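Local coordinates for protein berberine bridge enzyme-like 28 (Arabidopsis thaliana, PDB 5D79) that binds FAD and acts as a secreted plant oxidoreductase of the berberine bridge enzyme-like family, with a role in adaptation to salt stress, at residues D369-E374 with F417-G422; G186-L191 with L424-Y429. All blocks are in the same frame, centred on the assembly; numbering follows the deposited sequence.

Contact 1. Residues D369-E374 with F417-G422; sequences DDFVQE and FPHRGG
F371 and H419 each carry CG opposite their own carbonyl carbon and beside the backbone N (chi1 -69° and -44°), and these two torsions send the rings face to face across the gap between strand and loop. The result is an offset stack, the planes tilted by only 10° and the centroids 3.8 Å apart. CZ of F371 comes to 3.4 Å from CD2 of H419. Phenylalanine suits the strand because its flat, buried, apolar ring offers a face to the imidazole and to CB of H419, a CH-pi contact 3.8 Å from the F371 centroid, while its CZ meets CZ of F417. The imidazole is held on both faces: F371 on one, CG of P418 3.3 Å above the plane of the other, with CE2 of F417 at its edge. A histidine suits this place because its aromatic ring stacks on F371 while its NE2 has weak hydrogen bonds to the carbonyls of A469 and Y499. Farther out, at the surface, the carbonyl O of G422 lies 3.4 Å from CA of Q373 in a CA-H...O contact. G422 has a positive phi, at which a CB would press on the preceding carbonyl. F371 lies near the end of strand 363-372, an outermost strand of its antiparallel sheet, and the stack ties that strand to the loop from helix 406-409 to the neighbouring strand 425-434.

Contact 2. Residues G186-L191 with L424-Y429; sequences GGYGTL and LYEIQY. With FAD (flavin-adenine dinucleotide), chain E.
The hydroxyl of Y188 has two polar neighbours beside strand 425-434. OE1 of E426 stands 2.9 Å from OH of Y188, and a water 2.9 Å from OH of Y188 donates a hydrogen bond to OE1 of Q428, 2.8 Å from the water oxygen, so a residue two places along the strand is linked to the same phenol. E426 gets there with CG anti to its backbone N (chi1 -176°) and a bend at chi2, which turns the carboxylate across the end of the tyrosine, its plane 53° from that of the ring. Tyrosine suits the position because its ring offers a face to the N3 edge of the flavin while its hydroxyl reaches the strand: N3 of FAD is 3.7 Å above the plane of the Y188 ring, over its centre. Y470 and F473 also pack against this ring. The backbone of the same residue holds the flavin edge, with N of Y188 donating to O2 of FAD at 3.1 Å and its carbonyl O taking a weak bond from N3. With an alanine here, the N3 edge of the flavin would probably lose the ring beneath it, the water the hydroxyl it bonds to, and the E426 carboxylate its close polar neighbour. Beside it, G186 and G187 adopt positive phi values that a side chain would crowd. The contact joins the FAD-binding loop between helices 179-184 and 192-195 to strand 425-434, which runs between strands 396-402 and 363-372.

Both contacts draw on the same antiparallel sheet, contact 1 through strand 363-372 and contact 2 through its neighbour 425-434, and their centres lie about 10 Å apart. They touch directly: the OH of Y429 probably hydrogen-bonds to OD2 of D370, and the carboxylates of D369 and E426 come close together. Contact 2 lies wholly in the interior beside the flavin, and its chemistry is polar, with hydroxyl, carboxylate, amide and water. Contact 1 is mainly aromatic stacking at its buried end and runs out to exposed Q373 and G422. One joins sheet and cofactor-binding loop; the other, sheet edge and connecting loop.

Contact 1. Residues D369-E374 with F417-G422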
ATOM      1  N   ASP A 369       7.427   4.038  -8.328  1.00 15.89           N
ATOM      2  CA  ASP A 369       6.674   3.250  -9.287  1.00 15.57           C
ATOM      3  C   ASP A 369       6.175   4.077 -10.479  1.00 14.26           C
ATOM      4  O   ASP A 369       6.333   5.295 -10.519  1.00 13.25           O
ATOM      5  CB  ASP A 369       5.531   2.509  -8.573  1.00  9.98           C
ATOM      6  CG  ASP A 369       4.250   3.323  -8.444  1.00 14.37           C
ATOM      7  OD1 ASP A 369       4.293   4.550  -8.241  1.00 16.20           O
ATOM      8  OD2 ASP A 369       3.171   2.698  -8.534  1.00 16.63           O
ATOM      9  N   ASP A 370       5.620   3.368 -11.461  1.00 14.52           N
ATOM     10  CA  ASP A 370       5.200   3.917 -12.735  1.00 13.38           C
ATOM     11  C   ASP A 370       3.995   3.155 -13.276  1.00  9.94           C
ATOM     12  O   ASP A 370       3.695   2.028 -12.862  1.00 10.54           O
ATOM     13  CB  ASP A 370       6.330   3.829 -13.765  1.00 10.52           C
ATOM     14  CG  ASP A 370       7.219   5.032 -13.777  1.00 13.10           C
ATOM     15  OD1 ASP A 370       6.699   6.166 -13.759  1.00 16.66           O
ATOM     16  OD2 ASP A 370       8.450   4.841 -13.836  1.00 15.51           O
ATOM     17  N   PHE A 371       3.334   3.766 -14.245  1.00 10.08           N
ATOM     18  CA  PHE A 371       2.299   3.097 -14.990  1.00 12.51           C
ATOM     19  C   PHE A 371       2.708   3.079 -16.456  1.00 15.52           C
ATOM     20  O   PHE A 371       3.138   4.094 -16.999  1.00 13.14           O
ATOM     21  CB  PHE A 371       0.949   3.782 -14.770  1.00 11.54           C
ATOM     22  CG  PHE A 371       0.422   3.597 -13.385  1.00 15.04           C
ATOM     23  CD1 PHE A 371       0.806   4.462 -12.364  1.00 17.51           C
ATOM     24  CD2 PHE A 371      -0.406   2.521 -13.079  1.00 15.71           C
ATOM     25  CE1 PHE A 371       0.358   4.268 -11.063  1.00 16.88           C
ATOM     26  CE2 PHE A 371      -0.866   2.325 -11.779  1.00 14.97           C
ATOM     27  CZ  PHE A 371      -0.477   3.198 -10.770  1.00 13.65           C
ATOM     28  N   VAL A 372       2.611   1.903 -17.068  1.00 13.86           N
ATOM     29  CA  VAL A 372       2.936   1.726 -18.474  1.00 14.34           C
ATOM     30  C   VAL A 372       1.645   1.642 -19.259  1.00 10.88           C
ATOM     31  O   VAL A 372       0.752   0.877 -18.912  1.00 12.36           O
ATOM     32  CB  VAL A 372       3.798   0.461 -18.709  1.00 12.45           C
ATOM     33  CG1 VAL A 372       3.963   0.167 -20.208  1.00 11.27           C
ATOM     34  CG2 VAL A 372       5.155   0.607 -18.018  1.00 11.82           C
ATOM     35  N   GLN A 373       1.544   2.449 -20.308  1.00 15.67           N
ATOM     36  CA  GLN A 373       0.309   2.557 -21.084  1.00 14.04           C
ATOM     37  C   GLN A 373       0.431   1.903 -22.457  1.00 13.02           C
ATOM     38  O   GLN A 373      -0.567   1.607 -23.109  1.00 18.68           O
ATOM     39  CB  GLN A 373      -0.093   4.032 -21.211  1.00 12.24           C
ATOM     40  CG  GLN A 373      -0.290   4.689 -19.847  1.00 14.13           C
ATOM     41  CD  GLN A 373      -0.815   6.096 -19.902  1.00 14.86           C
ATOM     42  OE1 GLN A 373      -0.361   6.913 -20.693  1.00 20.43           O
ATOM     43  NE2 GLN A 373      -1.774   6.395 -19.037  1.00 16.00           N
ATOM     44  N   GLU A 374       1.661   1.669 -22.885  1.00 13.31           N
ATOM     45  CA  GLU A 374       1.915   0.925 -24.111  1.00 20.02           C
ATOM     46  C   GLU A 374       3.254   0.209 -23.982  1.00 19.28           C
ATOM     47  O   GLU A 374       4.167   0.727 -23.337  1.00 18.78           O
ATOM     48  CB  GLU A 374       1.890   1.846 -25.341  1.00 25.52           C
ATOM     49  CG  GLU A 374       2.903   2.984 -25.340  1.00 25.28           C
ATOM     50  CD  GLU A 374       2.746   3.914 -26.541  1.00 24.36           C
ATOM     51  OE1 GLU A 374       1.603   4.118 -26.999  1.00 22.67           O
ATOM     52  OE2 GLU A 374       3.772   4.433 -27.029  1.00 28.03           O
ATOM     53  N   PHE A 417      -8.348   6.791  -6.663  1.00 16.48           N
ATOM     54  CA  PHE A 417      -7.339   6.095  -7.464  1.00 10.78           C
ATOM     55  C   PHE A 417      -7.660   6.245  -8.961  1.00 16.04           C
ATOM     56  O   PHE A 417      -8.716   5.803  -9.429  1.00 16.50           O
ATOM     57  CB  PHE A 417      -7.269   4.613  -7.062  1.00 13.79           C
ATOM     58  CG  PHE A 417      -6.244   3.827  -7.818  1.00 12.50           C
ATOM     59  CD1 PHE A 417      -6.545   3.280  -9.061  1.00 11.12           C
ATOM     60  CD2 PHE A 417      -4.978   3.631  -7.288  1.00 14.89           C
ATOM     61  CE1 PHE A 417      -5.605   2.560  -9.769  1.00 13.87           C
ATOM     62  CE2 PHE A 417      -4.029   2.903  -7.983  1.00 18.87           C
ATOM     63  CZ  PHE A 417      -4.346   2.365  -9.233  1.00 18.81           C
ATOM     64  N   PRO A 418      -6.754   6.883  -9.717  1.00 15.65           N
ATOM     65  CA  PRO A 418      -7.097   7.289 -11.080  1.00 14.43           C
ATOM     66  C   PRO A 418      -6.661   6.331 -12.188  1.00 15.96           C
ATOM     67  O   PRO A 418      -7.087   6.487 -13.333  1.00 18.79           O
ATOM     68  CB  PRO A 418      -6.336   8.606 -11.217  1.00 12.60           C
ATOM     69  CG  PRO A 418      -5.063   8.317 -10.502  1.00 10.80           C
ATOM     70  CD  PRO A 418      -5.491   7.506  -9.281  1.00 12.81           C
ATOM     71  N   HIS A 419      -5.806   5.372 -11.862  1.00 15.08           N
ATOM     72  CA  HIS A 419      -5.107   4.600 -12.886  1.00 15.25           C
ATOM     73  C   HIS A 419      -5.898   3.391 -13.339  1.00 15.27           C
ATOM     74  O   HIS A 419      -5.662   2.272 -12.889  1.00 14.36           O
ATOM     75  CB  HIS A 419      -3.743   4.172 -12.360  1.00 14.02           C
ATOM     76  CG  HIS A 419      -3.020   5.268 -11.655  1.00 13.32           C
ATOM     77  ND1 HIS A 419      -2.363   6.274 -12.324  1.00 16.53           N
ATOM     78  CD2 HIS A 419      -2.891   5.543 -10.339  1.00  9.96           C
ATOM     79  CE1 HIS A 419      -1.846   7.113 -11.450  1.00 12.65           C
ATOM     80  NE2 HIS A 419      -2.147   6.689 -10.239  1.00 10.52           N
ATOM     81  N   ARG A 420      -6.832   3.626 -14.244  1.00 14.48           N
ATOM     82  CA  ARG A 420      -7.728   2.577 -14.697  1.00 17.37           C
ATOM     83  C   ARG A 420      -7.476   2.278 -16.179  1.00 15.98           C
ATOM     84  O   ARG A 420      -6.341   2.011 -16.555  1.00 17.91           O
ATOM     85  CB  ARG A 420      -9.191   2.972 -14.428  1.00 16.26           C
ATOM     86  CG  ARG A 420      -9.463   3.404 -12.974  1.00 10.97           C
ATOM     87  CD  ARG A 420      -9.237   2.304 -11.929  1.00 10.80           C
ATOM     88  NE  ARG A 420      -9.746   2.729 -10.624  1.00 13.03           N
ATOM     89  CZ  ARG A 420     -10.044   1.919  -9.605  1.00 17.33           C
ATOM     90  NH1 ARG A 420      -9.890   0.599  -9.707  1.00 16.72           N
ATOM     91  NH2 ARG A 420     -10.507   2.434  -8.474  1.00 14.23           N
ATOM     92  N   GLY A 421      -8.518   2.318 -17.007  1.00 14.84           N
ATOM     93  CA  GLY A 421      -8.379   2.055 -18.428  1.00 12.35           C
ATOM     94  C   GLY A 421      -7.263   2.848 -19.075  1.00 14.83           C
ATOM     95  O   GLY A 421      -7.036   4.016 -18.746  1.00 16.20           O
ATOM     96  N   GLY A 422      -6.545   2.206 -19.990  1.00 19.81           N
ATOM     97  CA  GLY A 422      -5.404   2.832 -20.640  1.00 20.41           C
ATOM     98  C   GLY A 422      -4.072   2.484 -19.993  1.00 17.28           C
ATOM     99  O   GLY A 422      -3.004   2.777 -20.535  1.00 16.04           O
TER

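Contact 2. Residues G186-L191 with L424-Y429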
ATOM      1  N   GLY A 186      -5.913   3.009  -1.630  1.00 16.69           N
ATOM      2  CA  GLY A 186      -6.234   2.114  -2.730  1.00 18.90           C
ATOM      3  C   GLY A 186      -6.107   0.637  -2.359  1.00 19.68           C
ATOM      4  O   GLY A 186      -7.032   0.039  -1.783  1.00 16.43           O
ATOM      5  N   GLY A 187      -4.969   0.036  -2.695  1.00 14.18           N
ATOM      6  CA  GLY A 187      -4.679  -1.326  -2.257  1.00 13.14           C
ATOM      7  C   GLY A 187      -4.887  -2.420  -3.286  1.00 15.54           C
ATOM      8  O   GLY A 187      -5.986  -2.930  -3.427  1.00 16.74           O
ATOM      9  N   TYR A 188      -3.830  -2.803  -3.993  1.00 17.13           N
ATOM     10  CA  TYR A 188      -3.942  -3.883  -4.971  1.00 19.01           C
ATOM     11  C   TYR A 188      -3.203  -5.138  -4.492  1.00 23.24           C
ATOM     12  O   TYR A 188      -2.293  -5.071  -3.653  1.00 24.12           O
ATOM     13  CB  TYR A 188      -3.417  -3.445  -6.350  1.00 17.05           C
ATOM     14  CG  TYR A 188      -1.914  -3.222  -6.459  1.00 15.32           C
ATOM     15  CD1 TYR A 188      -1.027  -4.292  -6.540  1.00 16.95           C
ATOM     16  CD2 TYR A 188      -1.388  -1.941  -6.517  1.00 16.95           C
ATOM     17  CE1 TYR A 188       0.341  -4.095  -6.643  1.00 18.40           C
ATOM     18  CE2 TYR A 188      -0.016  -1.730  -6.622  1.00 21.15           C
ATOM     19  CZ  TYR A 188       0.846  -2.812  -6.687  1.00 20.88           C
ATOM     20  OH  TYR A 188       2.207  -2.600  -6.805  1.00 18.34           O
ATOM     21  N   GLY A 189      -3.608  -6.276  -5.041  1.00 21.78           N
ATOM     22  CA  GLY A 189      -3.024  -7.572  -4.738  1.00 17.93           C
ATOM     23  C   GLY A 189      -3.498  -8.518  -5.828  1.00 15.70           C
ATOM     24  O   GLY A 189      -3.962  -8.063  -6.883  1.00 14.52           O
ATOM     25  N   THR A 190      -3.435  -9.820  -5.579  1.00 12.21           N
ATOM     26  CA  THR A 190      -3.670 -10.801  -6.635  1.00 12.52           C
ATOM     27  C   THR A 190      -5.111 -10.935  -7.167  1.00 17.17           C
ATOM     28  O   THR A 190      -5.358 -11.754  -8.054  1.00 17.24           O
ATOM     29  CB  THR A 190      -3.224 -12.191  -6.175  1.00 15.12           C
ATOM     30  OG1 THR A 190      -3.995 -12.577  -5.038  1.00 14.93           O
ATOM     31  CG2 THR A 190      -1.762 -12.162  -5.787  1.00 15.04           C
ATOM     32  N   LEU A 191      -6.052 -10.148  -6.647  1.00 15.63           N
ATOM     33  CA  LEU A 191      -7.435 -10.215  -7.118  1.00 12.55           C
ATOM     34  C   LEU A 191      -7.879  -8.937  -7.821  1.00 15.14           C
ATOM     35  O   LEU A 191      -9.060  -8.758  -8.090  1.00 16.11           O
ATOM     36  CB  LEU A 191      -8.388 -10.499  -5.954  1.00 10.64           C
ATOM     37  CG  LEU A 191      -8.444 -11.900  -5.331  1.00 15.81           C
ATOM     38  CD1 LEU A 191      -9.193 -11.880  -3.990  1.00 13.11           C
ATOM     39  CD2 LEU A 191      -9.088 -12.887  -6.289  1.00 17.11           C
ATOM     40  N   LEU A 424      -1.793  -0.548 -18.949  1.00 14.76           N
ATOM     41  CA  LEU A 424      -1.564  -1.971 -19.153  1.00 17.09           C
ATOM     42  C   LEU A 424      -1.126  -2.643 -17.840  1.00 19.16           C
ATOM     43  O   LEU A 424      -1.677  -3.672 -17.439  1.00 16.37           O
ATOM     44  CB  LEU A 424      -0.512  -2.192 -20.245  1.00 11.05           C
ATOM     45  CG  LEU A 424      -0.748  -1.563 -21.611  1.00 11.62           C
ATOM     46  CD1 LEU A 424       0.272  -2.104 -22.555  1.00 16.86           C
ATOM     47  CD2 LEU A 424      -2.132  -1.892 -22.095  1.00 18.05           C
ATOM     48  N   TYR A 425      -0.134  -2.056 -17.175  1.00 16.06           N
ATOM     49  CA  TYR A 425       0.345  -2.588 -15.908  1.00 15.33           C
ATOM     50  C   TYR A 425       1.046  -1.517 -15.086  1.00 14.15           C
ATOM     51  O   TYR A 425       1.337  -0.425 -15.570  1.00 15.65           O
ATOM     52  CB  TYR A 425       1.281  -3.782 -16.141  1.00 13.70           C
ATOM     53  CG  TYR A 425       2.539  -3.485 -16.924  1.00 14.78           C
ATOM     54  CD1 TYR A 425       2.553  -3.584 -18.316  1.00 13.22           C
ATOM     55  CD2 TYR A 425       3.716  -3.137 -16.279  1.00 14.16           C
ATOM     56  CE1 TYR A 425       3.695  -3.332 -19.047  1.00 13.66           C
ATOM     57  CE2 TYR A 425       4.876  -2.877 -17.007  1.00 16.69           C
ATOM     58  CZ  TYR A 425       4.857  -2.976 -18.388  1.00 15.22           C
ATOM     59  OH  TYR A 425       5.997  -2.724 -19.118  1.00 14.17           O
ATOM     60  N   GLU A 426       1.298  -1.840 -13.830  1.00 13.59           N
ATOM     61  CA  GLU A 426       2.012  -0.950 -12.939  1.00 14.64           C
ATOM     62  C   GLU A 426       3.379  -1.582 -12.689  1.00 14.36           C
ATOM     63  O   GLU A 426       3.516  -2.807 -12.680  1.00 12.83           O
ATOM     64  CB  GLU A 426       1.217  -0.734 -11.641  1.00 12.77           C
ATOM     65  CG  GLU A 426       1.821   0.271 -10.654  1.00 14.86           C
ATOM     66  CD  GLU A 426       2.713  -0.391  -9.614  1.00 18.33           C
ATOM     67  OE1 GLU A 426       2.727  -1.642  -9.545  1.00 17.45           O
ATOM     68  OE2 GLU A 426       3.393   0.337  -8.864  1.00 14.63           O
ATOM     69  N   ILE A 427       4.396  -0.752 -12.524  1.00 10.07           N
ATOM     70  CA  ILE A 427       5.730  -1.273 -12.308  1.00 15.22           C
ATOM     71  C   ILE A 427       6.382  -0.575 -11.110  1.00 17.51           C
ATOM     72  O   ILE A 427       6.368   0.654 -11.007  1.00 18.07           O
ATOM     73  CB  ILE A 427       6.600  -1.129 -13.591  1.00 12.08           C
ATOM     74  CG1 ILE A 427       8.032  -1.601 -13.352  1.00 12.19           C
ATOM     75  CG2 ILE A 427       6.587   0.292 -14.112  1.00 14.13           C
ATOM     76  CD1 ILE A 427       8.798  -1.748 -14.637  1.00 14.75           C
ATOM     77  N   GLN A 428       6.918  -1.373 -10.190  1.00 12.03           N
ATOM     78  CA  GLN A 428       7.600  -0.842  -9.021  1.00 12.54           C
ATOM     79  C   GLN A 428       9.070  -1.205  -9.062  1.00 12.24           C
ATOM     80  O   GLN A 428       9.426  -2.341  -9.307  1.00 17.38           O
ATOM     81  CB  GLN A 428       6.968  -1.373  -7.725  1.00 16.17           C
ATOM     82  CG  GLN A 428       7.635  -0.857  -6.452  1.00 16.06           C
ATOM     83  CD  GLN A 428       7.210  -1.601  -5.198  1.00 19.98           C
ATOM     84  OE1 GLN A 428       6.517  -2.625  -5.263  1.00 22.17           O
ATOM     85  NE2 GLN A 428       7.630  -1.087  -4.040  1.00 17.86           N
ATOM     86  N   TYR A 429       9.920  -0.220  -8.832  1.00 15.01           N
ATOM     87  CA  TYR A 429      11.353  -0.440  -8.668  1.00 14.78           C
ATOM     88  C   TYR A 429      11.684  -0.234  -7.196  1.00 11.46           C
ATOM     89  O   TYR A 429      11.547   0.872  -6.670  1.00 17.85           O
ATOM     90  CB  TYR A 429      12.170   0.523  -9.535  1.00 13.97           C
ATOM     91  CG  TYR A 429      11.457   1.044 -10.776  1.00 16.95           C
ATOM     92  CD1 TYR A 429      10.607   2.156 -10.708  1.00 20.00           C
ATOM     93  CD2 TYR A 429      11.657   0.452 -12.023  1.00 14.23           C
ATOM     94  CE1 TYR A 429       9.972   2.644 -11.836  1.00 17.43           C
ATOM     95  CE2 TYR A 429      11.019   0.927 -13.151  1.00 13.49           C
ATOM     96  CZ  TYR A 429      10.179   2.024 -13.057  1.00 16.81           C
ATOM     97  OH  TYR A 429       9.550   2.513 -14.188  1.00 14.99           O
TER
HETATM   98  PA  FAD E 603       1.012   3.389   7.952  1.00 19.33           P
HETATM   99  O1A FAD E 603       2.416   3.939   7.947  1.00 16.53           O
HETATM  100  O2A FAD E 603       0.513   3.063   9.340  1.00 22.48           O
HETATM  101  O5B FAD E 603       0.028   4.417   7.187  1.00 21.27           O
HETATM  102  C5B FAD E 603       0.388   4.991   5.938  1.00 21.66           C
HETATM  103  C4B FAD E 603      -0.351   6.307   5.656  1.00 19.79           C
HETATM  104  O4B FAD E 603      -1.732   6.133   5.919  1.00 17.36           O
HETATM  105  C3B FAD E 603       0.150   7.427   6.556  1.00 21.02           C
HETATM  106  O3B FAD E 603       0.151   8.665   5.877  1.00 17.24           O
HETATM  107  C2B FAD E 603      -0.858   7.426   7.692  1.00 24.69           C
HETATM  108  O2B FAD E 603      -0.988   8.696   8.304  1.00 24.27           O
HETATM  109  C1B FAD E 603      -2.135   6.936   7.015  1.00 18.46           C
HETATM  110  N9A FAD E 603      -3.050   6.185   7.902  1.00 16.91           N
HETATM  111  C8A FAD E 603      -2.861   4.960   8.501  1.00 16.45           C
HETATM  112  N7A FAD E 603      -3.978   4.653   9.211  1.00 16.40           N
HETATM  113  C5A FAD E 603      -4.875   5.659   9.074  1.00 17.79           C
HETATM  114  C6A FAD E 603      -6.160   5.873   9.572  1.00 18.31           C
HETATM  115  N6A FAD E 603      -6.839   4.890  10.152  1.00 17.68           N
HETATM  116  N1A FAD E 603      -6.838   7.031   9.241  1.00 19.49           N
HETATM  117  C2A FAD E 603      -6.250   7.964   8.416  1.00 15.59           C
HETATM  118  N3A FAD E 603      -4.976   7.748   7.930  1.00 17.51           N
HETATM  119  C4A FAD E 603      -4.300   6.619   8.249  1.00 18.39           C
HETATM  120  N1  FAD E 603       0.623  -1.725  -1.282  1.00 18.24           N
HETATM  121  C2  FAD E 603      -0.097  -2.324  -2.301  1.00 23.95           C
HETATM  122  O2  FAD E 603      -1.225  -1.912  -2.598  1.00 15.93           O
HETATM  123  N3  FAD E 603       0.450  -3.409  -2.976  1.00 28.03           N
HETATM  124  C4  FAD E 603       1.705  -3.899  -2.652  1.00 25.29           C
HETATM  125  O4  FAD E 603       2.108  -4.930  -3.193  1.00 24.15           O
HETATM  126  C4X FAD E 603       2.418  -3.306  -1.610  1.00 22.61           C
HETATM  127  N5  FAD E 603       3.615  -3.847  -1.165  1.00 19.88           N
HETATM  128  C5X FAD E 603       4.140  -3.434   0.051  1.00 19.29           C
HETATM  129  C6  FAD E 603       5.194  -4.119   0.653  1.00 19.06           C
HETATM  130  C7  FAD E 603       5.717  -3.687   1.874  1.00 20.95           C
HETATM  131  C7M FAD E 603       6.859  -4.425   2.506  1.00 20.66           C
HETATM  132  C8  FAD E 603       5.153  -2.588   2.526  1.00 21.00           C
HETATM  133  C8M FAD E 603       5.711  -2.088   3.826  1.00 16.28           C
HETATM  134  C9  FAD E 603       4.104  -1.903   1.925  1.00 23.36           C
HETATM  135  C9A FAD E 603       3.629  -2.290   0.668  1.00 22.54           C
HETATM  136  N10 FAD E 603       2.606  -1.590   0.047  1.00 17.20           N
HETATM  137  C10 FAD E 603       1.848  -2.234  -0.911  1.00 16.46           C
HETATM  138  C1' FAD E 603       2.279  -0.190   0.466  1.00 11.40           C
HETATM  139  C2' FAD E 603       1.234  -0.112   1.563  1.00 14.78           C
HETATM  140  O2' FAD E 603      -0.002  -0.563   1.057  1.00 20.14           O
HETATM  141  C3' FAD E 603       1.154   1.340   2.019  1.00 15.36           C
HETATM  142  O3' FAD E 603       2.381   1.685   2.624  1.00 19.46           O
HETATM  143  C4' FAD E 603       0.070   1.558   3.045  1.00 12.97           C
HETATM  144  O4' FAD E 603      -0.323   2.906   3.042  1.00 14.89           O
HETATM  145  C5' FAD E 603       0.622   1.271   4.424  1.00 13.28           C
HETATM  146  O5' FAD E 603      -0.455   1.139   5.323  1.00 15.51           O
HETATM  147  P   FAD E 603      -0.100   0.923   6.872  1.00 18.14           P
HETATM  148  O1P FAD E 603      -1.339   1.095   7.710  1.00 15.08           O
HETATM  149  O2P FAD E 603       0.528  -0.429   7.098  1.00 13.22           O
HETATM  150  O3P FAD E 603       1.031   2.062   7.037  1.00 22.20           O
HETATM  151  O   HOH W   1       4.680  -4.156  -6.717  1.00 14.73           O